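Local coordinates for protein endonuclease V (Bacillus subtilis, PDB 3GA2) that probably nicks DNA at the second phosphodiester bond 3' to a deoxyinosine, using magnesium, and so helps repair deaminated bases, at residues A[177-190]-A[202-215]. The protein carries 1 engineered substitution. Sequence-based numbering, arbitrary orientation.
Sequences RALRTRRDVKPIFL and YQITMSLINQESRL
Leu179 and Leu190, on the antiparallel hairpin of strands 177-179 and 188-190, pack against helix 202-207, whose axis passes 11.8 Å from the first strand at 16° and 10.9 Å from the second at 146°. The hairpin belongs to the mixed sheet of this RNase H-like nuclease, and the helix runs along one face of it, nearly parallel to strand 177-179. Leu179 divides its methyls: CD1 meets the edge of the Tyr202 ring at CE2, 3.4 Å away, while CD2 rests 3.8 Å from SE of selenomethionine Met206. Leu190 CD2 fits beside Tyr202 CB, and its CD1 touches Thr205 OG1, a hydroxyl hydrogen-bonded to Ser201 O. Beyond the helix, the chain 208-215 passes along the hairpin loop. Ile209 CD1 packs 3.5 Å from Thr181 CG2, and Gln211 NE2 makes a weak hydrogen bond to Thr181 O. Arg214 extends past Ile188 CG2 and Lys186 to a weak hydrogen bond from NH1 to Pro187 O, at the guanidinium edge; NH1 is also hydrogen-bonded to Lys145 O. Leu215 follows, close to Asp46 and Asp116, the predicted magnesium ligands. With chi1 at 44°, Thr181 OG1 sits between its own N and carbonyl carbon and donates to an in-plane lone pair of Arg214 O at 2.6 Å.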
loop_
_atom_site.group_PDB
_atom_site.type_symbol
_atom_site.label_atom_id
_atom_site.label_comp_id
_atom_site.label_asym_id
_atom_site.label_seq_id
_atom_site.Cartn_x
_atom_site.Cartn_y
_atom_site.Cartn_z
ATOM N N ARG A 177 -3.992 11.017 -6.967
ATOM C CA ARG A 177 -4.467 12.295 -6.450
ATOM C C ARG A 177 -3.737 12.760 -5.189
ATOM O O ARG A 177 -3.238 11.947 -4.410
ATOM C CB ARG A 177 -5.972 12.215 -6.142
ATOM C CG ARG A 177 -6.869 12.068 -7.367
ATOM C CD ARG A 177 -8.335 11.842 -7.003
ATOM N NE ARG A 177 -9.186 11.831 -8.193
ATOM C CZ ARG A 177 -10.470 11.484 -8.197
ATOM N NH1 ARG A 177 -11.065 11.112 -7.069
ATOM N NH2 ARG A 177 -11.163 11.512 -9.329
ATOM N N ALA A 178 -3.666 14.076 -5.005
ATOM C CA ALA A 178 -3.066 14.644 -3.804
ATOM C C ALA A 178 -4.350 14.864 -3.023
ATOM O O ALA A 178 -5.227 15.610 -3.460
ATOM C CB ALA A 178 -2.386 15.968 -4.113
ATOM N N LEU A 179 -4.466 14.198 -1.882
ATOM C CA LEU A 179 -5.687 14.265 -1.092
ATOM C C LEU A 179 -5.542 14.774 0.329
ATOM O O LEU A 179 -4.711 14.288 1.098
ATOM C CB LEU A 179 -6.331 12.874 -1.061
ATOM C CG LEU A 179 -7.618 12.678 -0.254
ATOM C CD1 LEU A 179 -8.739 13.485 -0.877
ATOM C CD2 LEU A 179 -7.972 11.200 -0.210
ATOM N N ARG A 180 -6.382 15.749 0.663
ATOM C CA ARG A 180 -6.414 16.346 1.988
ATOM C C ARG A 180 -7.334 15.480 2.843
ATOM O O ARG A 180 -8.553 15.607 2.768
ATOM C CB ARG A 180 -6.991 17.763 1.917
ATOM C CG ARG A 180 -6.888 18.543 3.217
ATOM C CD ARG A 180 -5.484 19.097 3.415
ATOM N NE ARG A 180 -5.162 20.097 2.403
ATOM C CZ ARG A 180 -4.005 20.748 2.325
ATOM N NH1 ARG A 180 -3.040 20.510 3.203
ATOM N NH2 ARG A 180 -3.819 21.645 1.366
ATOM N N THR A 181 -6.761 14.593 3.645
ATOM C CA THR A 181 -7.575 13.737 4.493
ATOM C C THR A 181 -7.894 14.463 5.783
ATOM O O THR A 181 -9.037 14.476 6.234
ATOM C CB THR A 181 -6.863 12.427 4.807
ATOM O OG1 THR A 181 -5.497 12.694 5.132
ATOM C CG2 THR A 181 -6.936 11.495 3.612
ATOM N N ARG A 182 -6.879 15.072 6.376
ATOM C CA ARG A 182 -7.068 15.821 7.606
ATOM C C ARG A 182 -6.851 17.281 7.213
ATOM O O ARG A 182 -5.840 17.623 6.595
ATOM C CB ARG A 182 -6.053 15.355 8.650
ATOM C CG ARG A 182 -6.217 15.980 10.012
ATOM C CD ARG A 182 -5.152 15.459 10.941
ATOM N NE ARG A 182 -5.129 16.174 12.210
ATOM C CZ ARG A 182 -4.106 16.143 13.057
ATOM N NH1 ARG A 182 -3.023 15.430 12.763
ATOM N NH2 ARG A 182 -4.162 16.826 14.191
ATOM N N ARG A 183 -7.805 18.144 7.547
ATOM C CA ARG A 183 -7.701 19.546 7.158
ATOM C C ARG A 183 -6.470 20.280 7.667
ATOM O O ARG A 183 -6.022 20.080 8.796
ATOM C CB ARG A 183 -8.965 20.314 7.560
ATOM C CG ARG A 183 -9.284 20.286 9.035
ATOM C CD ARG A 183 -10.527 21.126 9.334
ATOM N NE ARG A 183 -10.299 22.552 9.120
ATOM C CZ ARG A 183 -9.456 23.289 9.838
ATOM N NH1 ARG A 183 -9.312 24.584 9.578
ATOM N NH2 ARG A 183 -8.762 22.735 10.824
ATOM N N ASP A 184 -5.927 21.126 6.796
ATOM C CA ASP A 184 -4.748 21.939 7.084
ATOM C C ASP A 184 -3.450 21.144 7.225
ATOM O O ASP A 184 -2.369 21.695 7.015
ATOM C CB ASP A 184 -4.978 22.783 8.346
ATOM C CG ASP A 184 -4.246 24.117 8.300
ATOM O OD1 ASP A 184 -3.013 24.121 8.095
ATOM O OD2 ASP A 184 -4.906 25.165 8.475
ATOM N N VAL A 185 -3.539 19.861 7.574
ATOM C CA VAL A 185 -2.329 19.051 7.720
ATOM C C VAL A 185 -1.876 18.526 6.360
ATOM O O VAL A 185 -2.635 18.562 5.391
ATOM C CB VAL A 185 -2.543 17.847 8.674
ATOM C CG1 VAL A 185 -3.372 18.275 9.874
ATOM C CG2 VAL A 185 -3.188 16.690 7.937
ATOM N N LYS A 186 -0.640 18.039 6.293
ATOM C CA LYS A 186 -0.081 17.520 5.047
ATOM C C LYS A 186 -0.999 16.501 4.388
ATOM O O LYS A 186 -1.486 15.576 5.032
ATOM C CB LYS A 186 1.285 16.876 5.296
ATOM C CG LYS A 186 2.010 16.432 4.027
ATOM C CD LYS A 186 3.368 15.842 4.371
ATOM C CE LYS A 186 4.163 15.455 3.137
ATOM N NZ LYS A 186 5.470 14.841 3.518
ATOM N N PRO A 187 -1.245 16.654 3.085
ATOM C CA PRO A 187 -2.121 15.703 2.402
ATOM C C PRO A 187 -1.422 14.374 2.147
ATOM O O PRO A 187 -0.211 14.247 2.345
ATOM C CB PRO A 187 -2.471 16.434 1.111
ATOM C CG PRO A 187 -1.216 17.193 0.821
ATOM C CD PRO A 187 -0.828 17.736 2.177
ATOM N N ILE A 188 -2.194 13.378 1.738
ATOM C CA ILE A 188 -1.622 12.083 1.419
ATOM C C ILE A 188 -1.722 11.937 -0.092
ATOM O O ILE A 188 -2.402 12.720 -0.757
ATOM C CB ILE A 188 -2.379 10.925 2.093
ATOM C CG1 ILE A 188 -3.867 10.996 1.746
ATOM C CG2 ILE A 188 -2.145 10.962 3.600
ATOM C CD1 ILE A 188 -4.591 9.693 1.949
ATOM N N PHE A 189 -1.038 10.937 -0.633
ATOM C CA PHE A 189 -1.056 10.718 -2.062
ATOM C C PHE A 189 -1.689 9.394 -2.406
ATOM O O PHE A 189 -1.151 8.330 -2.137
ATOM C CB PHE A 189 0.362 10.859 -2.597
ATOM C CG PHE A 189 0.954 12.184 -2.272
ATOM C CD1 PHE A 189 1.723 12.353 -1.122
ATOM C CD2 PHE A 189 0.626 13.300 -3.032
ATOM C CE1 PHE A 189 2.149 13.617 -0.730
ATOM C CE2 PHE A 189 1.046 14.571 -2.649
ATOM C CZ PHE A 189 1.807 14.730 -1.491
ATOM N N LEU A 190 -2.864 9.506 -3.008
ATOM C CA LEU A 190 -3.695 8.382 -3.371
ATOM C C LEU A 190 -3.544 7.889 -4.787
ATOM O O LEU A 190 -3.495 8.679 -5.731
ATOM C CB LEU A 190 -5.158 8.763 -3.150
ATOM C CG LEU A 190 -6.223 7.739 -3.570
ATOM C CD1 LEU A 190 -6.341 6.679 -2.483
ATOM C CD2 LEU A 190 -7.581 8.432 -3.763
ATOM N N TYR A 202 -10.868 6.577 -3.952
ATOM C CA TYR A 202 -11.105 7.827 -3.246
ATOM C C TYR A 202 -12.241 7.714 -2.233
ATOM O O TYR A 202 -12.108 8.164 -1.096
ATOM C CB TYR A 202 -11.415 8.941 -4.252
ATOM C CG TYR A 202 -11.941 10.210 -3.617
ATOM C CD1 TYR A 202 -13.313 10.453 -3.541
ATOM C CD2 TYR A 202 -11.073 11.157 -3.080
ATOM C CE1 TYR A 202 -13.811 11.608 -2.949
ATOM C CE2 TYR A 202 -11.560 12.321 -2.481
ATOM C CZ TYR A 202 -12.928 12.540 -2.420
ATOM O OH TYR A 202 -13.418 13.696 -1.849
ATOM N N GLN A 203 -13.351 7.115 -2.646
ATOM C CA GLN A 203 -14.510 6.964 -1.764
ATOM C C GLN A 203 -14.231 6.061 -0.574
ATOM O O GLN A 203 -14.652 6.351 0.548
ATOM C CB GLN A 203 -15.706 6.409 -2.537
ATOM C CG GLN A 203 -16.302 7.349 -3.573
ATOM C CD GLN A 203 -16.690 8.700 -2.996
ATOM O OE1 GLN A 203 -17.214 8.790 -1.884
ATOM N NE2 GLN A 203 -16.449 9.759 -3.761
ATOM N N ILE A 204 -13.542 4.952 -0.820
ATOM C CA ILE A 204 -13.212 4.029 0.256
ATOM C C ILE A 204 -12.244 4.698 1.231
ATOM O O ILE A 204 -12.394 4.570 2.446
ATOM C CB ILE A 204 -12.572 2.730 -0.289
ATOM C CG1 ILE A 204 -13.603 1.942 -1.106
ATOM C CG2 ILE A 204 -12.050 1.880 0.865
ATOM C CD1 ILE A 204 -13.062 0.655 -1.716
ATOM N N THR A 205 -11.258 5.421 0.703
ATOM C CA THR A 205 -10.283 6.095 1.561
ATOM C C THR A 205 -10.953 7.115 2.477
ATOM O O THR A 205 -10.705 7.133 3.684
ATOM C CB THR A 205 -9.182 6.802 0.730
ATOM O OG1 THR A 205 -8.415 5.820 0.021
ATOM C CG2 THR A 205 -8.245 7.598 1.641
HETATM N N MSE A 206 -11.808 7.959 1.905
HETATM C CA MSE A 206 -12.503 8.976 2.691
HETATM C C MSE A 206 -13.460 8.393 3.727
HETATM O O MSE A 206 -13.679 8.997 4.776
HETATM C CB MSE A 206 -13.274 9.936 1.777
HETATM C CG MSE A 206 -12.386 10.846 0.934
HETATM SE SE MSE A 206 -11.028 11.743 1.972
HETATM C CE MSE A 206 -12.161 12.708 3.221
ATOM N N SER A 207 -14.033 7.229 3.437
ATOM C CA SER A 207 -14.957 6.595 4.375
ATOM C C SER A 207 -14.213 6.038 5.580
ATOM O O SER A 207 -14.824 5.666 6.583
ATOM C CB SER A 207 -15.719 5.451 3.702
ATOM O OG SER A 207 -16.655 5.941 2.760
ATOM N N LEU A 208 -12.890 5.980 5.470
ATOM C CA LEU A 208 -12.046 5.450 6.530
ATOM C C LEU A 208 -11.271 6.554 7.231
ATOM O O LEU A 208 -10.381 6.292 8.040
ATOM C CB LEU A 208 -11.071 4.430 5.940
ATOM C CG LEU A 208 -11.711 3.218 5.255
ATOM C CD1 LEU A 208 -10.632 2.364 4.572
ATOM C CD2 LEU A 208 -12.458 2.404 6.285
ATOM N N ILE A 209 -11.624 7.796 6.925
ATOM C CA ILE A 209 -10.940 8.937 7.509
ATOM C C ILE A 209 -11.661 9.578 8.689
ATOM O O ILE A 209 -12.861 9.849 8.634
ATOM C CB ILE A 209 -10.703 10.035 6.449
ATOM C CG1 ILE A 209 -9.785 9.508 5.338
ATOM C CG2 ILE A 209 -10.108 11.268 7.107
ATOM C CD1 ILE A 209 -8.383 9.118 5.815
ATOM N N ASN A 210 -10.915 9.817 9.758
ATOM C CA ASN A 210 -11.460 10.479 10.933
ATOM C C ASN A 210 -10.472 11.604 11.237
ATOM O O ASN A 210 -9.294 11.507 10.890
ATOM C CB ASN A 210 -11.550 9.511 12.116
ATOM C CG ASN A 210 -10.386 9.650 13.071
ATOM O OD1 ASN A 210 -9.239 9.375 12.720
ATOM N ND2 ASN A 210 -10.676 10.090 14.291
ATOM N N GLN A 211 -10.940 12.670 11.873
ATOM C CA GLN A 211 -10.065 13.789 12.181
ATOM C C GLN A 211 -9.125 13.502 13.345
ATOM O O GLN A 211 -9.141 14.199 14.362
ATOM C CB GLN A 211 -10.894 15.043 12.467
ATOM C CG GLN A 211 -11.676 15.544 11.261
ATOM C CD GLN A 211 -10.793 15.752 10.042
ATOM O OE1 GLN A 211 -9.854 16.552 10.065
ATOM N NE2 GLN A 211 -11.090 15.027 8.970
ATOM N N GLU A 212 -8.303 12.469 13.184
ATOM C CA GLU A 212 -7.337 12.072 14.203
ATOM C C GLU A 212 -5.989 11.888 13.507
ATOM O O GLU A 212 -4.932 12.137 14.087
ATOM C CB GLU A 212 -7.767 10.753 14.850
ATOM C CG GLU A 212 -7.489 10.658 16.342
ATOM C CD GLU A 212 -8.517 11.404 17.177
ATOM O OE1 GLU A 212 -8.700 12.622 16.961
ATOM O OE2 GLU A 212 -9.141 10.767 18.054
ATOM N N SER A 213 -6.047 11.446 12.253
ATOM C CA SER A 213 -4.855 11.227 11.443
ATOM C C SER A 213 -5.176 11.408 9.970
ATOM O O SER A 213 -6.340 11.377 9.566
ATOM C CB SER A 213 -4.305 9.820 11.664
ATOM O OG SER A 213 -3.900 9.643 13.010
ATOM N N ARG A 214 -4.143 11.598 9.162
ATOM C CA ARG A 214 -4.350 11.771 7.730
ATOM C C ARG A 214 -4.366 10.415 7.027
ATOM O O ARG A 214 -4.605 10.337 5.824
ATOM C CB ARG A 214 -3.250 12.647 7.135
ATOM C CG ARG A 214 -1.850 12.138 7.387
ATOM C CD ARG A 214 -0.828 13.021 6.693
ATOM N NE ARG A 214 0.532 12.539 6.918
ATOM C CZ ARG A 214 1.489 12.560 6.000
ATOM N NH1 ARG A 214 1.242 13.041 4.785
ATOM N NH2 ARG A 214 2.691 12.098 6.297
ATOM N N LEU A 215 -4.109 9.353 7.781
ATOM C CA LEU A 215 -4.113 8.017 7.211
ATOM C C LEU A 215 -5.421 7.316 7.519
ATOM O O LEU A 215 -5.928 7.399 8.636
ATOM C CB LEU A 215 -2.973 7.173 7.785
ATOM C CG LEU A 215 -1.555 7.707 7.628
ATOM C CD1 LEU A 215 -0.603 6.723 8.284
ATOM C CD2 LEU A 215 -1.206 7.891 6.155
HETATM O O HOH W 1 -1.720 12.972 10.743
#